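Local coordinates for protein Isomerase/lactonizing enzyme (Agrobacterium fabrum str. C58, PDB 2NQL) that belongs to the mandelate racemase/muconate lactonizing enzyme family of the enolase superfamily and carries a sodium ion bound by acidic side chains, at residues D107-V111 against R112-G116; W131-A134 against G135-G139. All blocks are in the same frame, centred on the assembly; numbering follows the deposited sequence.

In the fold
Both contacts are local ones within the N-terminal capping domain of an enolase-superfamily chain, whose larger part is a barrel domain holding the sodium ion at Glu240 and Glu266. They come in series: contact 1 closes helix 98-109 and turns into the loop before helix 117-138, and contact 2 comprises the last turns of helix 117-138 and the glycine that ends it, so most of that helix runs between them. Their centres lie about 28 Å apart, with nearest atoms about 15 Å from each other. Contact 1 faces the second subunit and a sulfate ion, whereas contact 2 meets parts of its own chain, among them strand 50-59 of the antiparallel sheet, and no other subunit of the assembly.

Contact 1: residues D107-V111 against R112-G116; sequences DMMRV and RGYTG. With SO4 (sulfate ion), chain L.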
loop_
_atom_site.group_PDB
_atom_site.type_symbol
_atom_site.label_atom_id
_atom_site.label_comp_id
_atom_site.label_asym_id
_atom_site.label_seq_id
_atom_site.Cartn_x
_atom_site.Cartn_y
_atom_site.Cartn_z
ATOM N N ASP A 107 -9.836 -4.534 7.997
ATOM C CA ASP A 107 -10.208 -3.462 8.944
ATOM C C ASP A 107 -9.169 -3.118 10.013
ATOM O O ASP A 107 -9.174 -1.989 10.510
ATOM C CB ASP A 107 -11.534 -3.812 9.625
ATOM C CG ASP A 107 -12.712 -3.606 8.727
ATOM O OD1 ASP A 107 -12.544 -3.083 7.604
ATOM O OD2 ASP A 107 -13.826 -3.977 9.144
ATOM N N MET A 108 -8.291 -4.063 10.367
ATOM C CA MET A 108 -7.297 -3.841 11.428
ATOM C C MET A 108 -6.365 -2.662 11.125
ATOM O O MET A 108 -5.941 -1.964 12.040
ATOM C CB MET A 108 -6.462 -5.083 11.736
ATOM C CG MET A 108 -7.241 -6.265 12.332
ATOM S SD MET A 108 -6.205 -7.360 13.275
ATOM C CE MET A 108 -5.243 -8.112 11.923
ATOM N N MET A 109 -6.047 -2.447 9.841
ATOM C CA MET A 109 -5.009 -1.504 9.471
ATOM C C MET A 109 -5.444 -0.479 8.441
ATOM O O MET A 109 -4.656 0.369 8.052
ATOM C CB MET A 109 -3.748 -2.258 8.994
ATOM C CG MET A 109 -3.013 -3.039 10.110
ATOM S SD MET A 109 -2.291 -1.996 11.417
ATOM C CE MET A 109 -0.705 -1.605 10.675
ATOM N N ARG A 110 -6.697 -0.546 7.992
ATOM C CA ARG A 110 -7.131 0.321 6.911
ATOM C C ARG A 110 -7.015 1.814 7.219
ATOM O O ARG A 110 -6.567 2.574 6.363
ATOM C CB ARG A 110 -8.498 -0.076 6.321
ATOM C CG ARG A 110 -9.726 0.417 7.064
ATOM C CD ARG A 110 -11.029 -0.255 6.598
ATOM N NE ARG A 110 -11.660 0.371 5.432
ATOM C CZ ARG A 110 -12.959 0.249 5.112
ATOM N NH1 ARG A 110 -13.777 -0.463 5.878
ATOM N NH2 ARG A 110 -13.455 0.859 4.042
ATOM N N VAL A 111 -7.371 2.219 8.429
ATOM C CA VAL A 111 -7.381 3.664 8.748
ATOM C C VAL A 111 -5.975 4.270 8.807
ATOM O O VAL A 111 -5.825 5.482 8.782
ATOM C CB VAL A 111 -8.157 3.994 10.044
ATOM C CG1 VAL A 111 -9.611 3.479 9.936
ATOM C CG2 VAL A 111 -7.404 3.472 11.314
ATOM N N ARG A 112 -4.960 3.415 8.904
ATOM C CA ARG A 112 -3.583 3.865 8.879
ATOM C C ARG A 112 -2.979 3.813 7.463
ATOM O O ARG A 112 -1.797 4.120 7.291
ATOM C CB ARG A 112 -2.735 3.039 9.857
ATOM C CG ARG A 112 -3.182 3.146 11.337
ATOM C CD ARG A 112 -2.117 2.663 12.298
ATOM N NE ARG A 112 -2.595 2.634 13.694
ATOM C CZ ARG A 112 -3.229 1.616 14.283
ATOM N NH1 ARG A 112 -3.491 0.476 13.615
ATOM N NH2 ARG A 112 -3.619 1.739 15.566
ATOM N N GLY A 113 -3.800 3.461 6.472
ATOM C CA GLY A 113 -3.432 3.606 5.049
ATOM C C GLY A 113 -2.798 2.343 4.453
ATOM O O GLY A 113 -2.257 2.380 3.343
ATOM N N TYR A 114 -2.869 1.237 5.178
ATOM C CA TYR A 114 -2.357 -0.058 4.681
ATOM C C TYR A 114 -3.458 -0.821 3.937
ATOM O O TYR A 114 -3.821 -1.943 4.280
ATOM C CB TYR A 114 -1.711 -0.898 5.790
ATOM C CG TYR A 114 -0.664 -0.151 6.590
ATOM C CD1 TYR A 114 0.641 -0.075 6.143
ATOM C CD2 TYR A 114 -1.002 0.524 7.765
ATOM C CE1 TYR A 114 1.617 0.632 6.856
ATOM C CE2 TYR A 114 -0.055 1.218 8.489
ATOM C CZ TYR A 114 1.255 1.275 8.036
ATOM O OH TYR A 114 2.181 1.975 8.770
ATOM N N THR A 115 -3.955 -0.187 2.892
ATOM C CA THR A 115 -5.134 -0.638 2.181
ATOM C C THR A 115 -4.736 -1.428 0.915
ATOM O O THR A 115 -5.579 -1.814 0.124
ATOM C CB THR A 115 -5.980 0.566 1.785
ATOM O OG1 THR A 115 -5.158 1.584 1.175
ATOM C CG2 THR A 115 -6.653 1.133 3.069
ATOM N N GLY A 116 -3.443 -1.634 0.727
ATOM C CA GLY A 116 -2.975 -2.328 -0.483
ATOM C C GLY A 116 -1.619 -2.950 -0.273
ATOM O O GLY A 116 -1.351 -3.528 0.782
HETATM S S SO4 L . -1.672 6.681 14.653
HETATM O O1 SO4 L . -3.077 6.969 14.884
HETATM O O2 SO4 L . -1.195 7.351 13.453
HETATM O O3 SO4 L . -0.912 7.205 15.777
HETATM O O4 SO4 L . -1.495 5.249 14.622
#
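The chain leaves helix 98-109 in a tight turn, where Met109 O accepts Arg112 N at 3.2 Å and, weakly, Tyr114 N, while Gly113 N reaches Arg110 O at 2.9 Å. Met109 reaches both Arg112 and Tyr114. Its chain folds at chi2 (-65°) and again at chi3, which brings Met109 CE to 3.6 Å from Tyr114 CD2 and leaves Met109 SD 5.5 Å from the ring centroid, an oblique Met-aromatic contact. Met109 SD also lies 3.5 Å from Arg112 NH1, near the guanidinium plane. Arg112 runs extended from CG to NE, and NE donates to sulfate O4 at 3.0 Å, meeting it in plane at the guanidinium edge; NH1 bonds to Val45 O of the second subunit. Thr317 and Tyr70 of that subunit also hold the sulfate. Thr115 CG2 packs 3.9 Å from Arg110 CB, while Arg110 NE forms a salt bridge with Glu246 of the second subunit and Arg110 NH1 reaches Asp107 OD1 weakly, in a salt bridge within the segment. Tyr114 OH bonds to Asp121 of the second subunit, and its ring stacks on Phe118 there. Tyr114 is the centre of an inverse gamma turn, part of an interhelical loop in the enolase-type N-terminal domain that contributes to the subunit interface.

Contact 2: residues W131-A134 against G135-G139; sequences WDIA and GQEAG
Gln136 lies across Asp132 one turn earlier in the helix, its CG 3.4 Å from Asp132 O and its NE2 donating to Asp132 OD1 at 3.2 Å. The oxygen is approached from above the carboxylate plane, 62° out of it, although it lies close to the amide plane of Gln136; the two flat groups are turned 50° apart. Asp132 CG stands anti to the backbone N (chi1 -172°), which carries the carboxylate to where Leu373 N also reaches OD1 and Trp66 N binds OD2. Gln136 NE2 is shared with Val64 O, so the pair ties the helix to strand 64-70. This is the C-terminal end of helix 117-138 in the enolase-type N-terminal domain. Regular i to i+4 bonds run through it, among them Glu137 N to Ile133 O at 2.9 Å, until Gly139, with positive phi, ends the helix in a Schellman motif. Glu137 lies beside Ile133 and points the same way, its OE1 3.6 Å from Ile133 CG2. The carboxylate of Glu137 takes Asn2 ND2 and Ser3 N, fastening the chain's N-terminal residues to the helix, and the side chain of Ile133 rests on Met57 and Thr59 of strand 50-59.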
loop_
_atom_site.group_PDB
_atom_site.type_symbol
_atom_site.label_atom_id
_atom_site.label_comp_id
_atom_site.label_asym_id
_atom_site.label_seq_id
_atom_site.Cartn_x
_atom_site.Cartn_y
_atom_site.Cartn_z
ATOM N N TRP A 131 -10.426 -20.124 1.926
ATOM C CA TRP A 131 -11.390 -20.654 0.937
ATOM C C TRP A 131 -11.105 -22.107 0.531
ATOM O O TRP A 131 -12.052 -22.878 0.286
ATOM C CB TRP A 131 -11.465 -19.793 -0.321
ATOM C CG TRP A 131 -12.318 -18.563 -0.206
ATOM C CD1 TRP A 131 -11.888 -17.248 -0.060
ATOM C CD2 TRP A 131 -13.746 -18.517 -0.212
ATOM N NE1 TRP A 131 -12.984 -16.396 -0.017
ATOM C CE2 TRP A 131 -14.130 -17.148 -0.089
ATOM C CE3 TRP A 131 -14.752 -19.501 -0.320
ATOM C CZ2 TRP A 131 -15.479 -16.747 -0.066
ATOM C CZ3 TRP A 131 -16.092 -19.090 -0.302
ATOM C CH2 TRP A 131 -16.436 -17.732 -0.158
ATOM N N ASP A 132 -9.822 -22.470 0.468
ATOM C CA ASP A 132 -9.408 -23.876 0.199
ATOM C C ASP A 132 -9.981 -24.782 1.296
ATOM O O ASP A 132 -10.604 -25.807 1.019
ATOM C CB ASP A 132 -7.879 -23.966 0.154
ATOM C CG ASP A 132 -7.354 -25.331 -0.299
ATOM O OD1 ASP A 132 -8.141 -26.163 -0.816
ATOM O OD2 ASP A 132 -6.132 -25.573 -0.137
ATOM N N ILE A 133 -9.781 -24.390 2.547
ATOM C CA ILE A 133 -10.344 -25.117 3.699
ATOM C C ILE A 133 -11.881 -25.183 3.640
ATOM O O ILE A 133 -12.459 -26.271 3.820
ATOM C CB ILE A 133 -9.824 -24.530 5.049
ATOM C CG1 ILE A 133 -8.333 -24.857 5.223
ATOM C CG2 ILE A 133 -10.595 -25.121 6.238
ATOM C CD1 ILE A 133 -7.629 -24.020 6.308
ATOM N N ALA A 134 -12.525 -24.049 3.367
ATOM C CA ALA A 134 -13.989 -23.964 3.296
ATOM C C ALA A 134 -14.511 -24.995 2.290
ATOM O O ALA A 134 -15.464 -25.732 2.563
ATOM C CB ALA A 134 -14.438 -22.542 2.890
ATOM N N GLY A 135 -13.846 -25.069 1.144
ATOM C CA GLY A 135 -14.283 -25.977 0.076
ATOM C C GLY A 135 -14.119 -27.424 0.474
ATOM O O GLY A 135 -15.064 -28.209 0.337
ATOM N N GLN A 136 -12.936 -27.776 0.969
ATOM C CA GLN A 136 -12.667 -29.118 1.476
ATOM C C GLN A 136 -13.655 -29.583 2.538
ATOM O O GLN A 136 -14.159 -30.712 2.468
ATOM C CB GLN A 136 -11.265 -29.226 2.039
ATOM C CG GLN A 136 -10.172 -29.211 0.959
ATOM C CD GLN A 136 -8.812 -29.411 1.562
ATOM O OE1 GLN A 136 -8.561 -30.428 2.215
ATOM N NE2 GLN A 136 -7.914 -28.431 1.368
ATOM N N GLU A 137 -13.927 -28.714 3.515
ATOM C CA GLU A 137 -14.915 -29.005 4.556
ATOM C C GLU A 137 -16.342 -29.173 4.016
ATOM O O GLU A 137 -17.112 -29.994 4.527
ATOM C CB GLU A 137 -14.864 -27.912 5.642
ATOM C CG GLU A 137 -13.616 -28.063 6.525
ATOM C CD GLU A 137 -13.477 -26.983 7.624
ATOM O OE1 GLU A 137 -13.930 -25.836 7.431
ATOM O OE2 GLU A 137 -12.878 -27.309 8.671
ATOM N N ALA A 138 -16.677 -28.425 2.972
ATOM C CA ALA A 138 -17.974 -28.569 2.294
ATOM C C ALA A 138 -18.025 -29.722 1.267
ATOM O O ALA A 138 -19.102 -30.050 0.762
ATOM C CB ALA A 138 -18.361 -27.261 1.638
ATOM N N GLY A 139 -16.870 -30.306 0.938
ATOM C CA GLY A 139 -16.757 -31.265 -0.180
ATOM C C GLY A 139 -17.108 -30.671 -1.538
ATOM O O GLY A 139 -17.679 -31.357 -2.398
#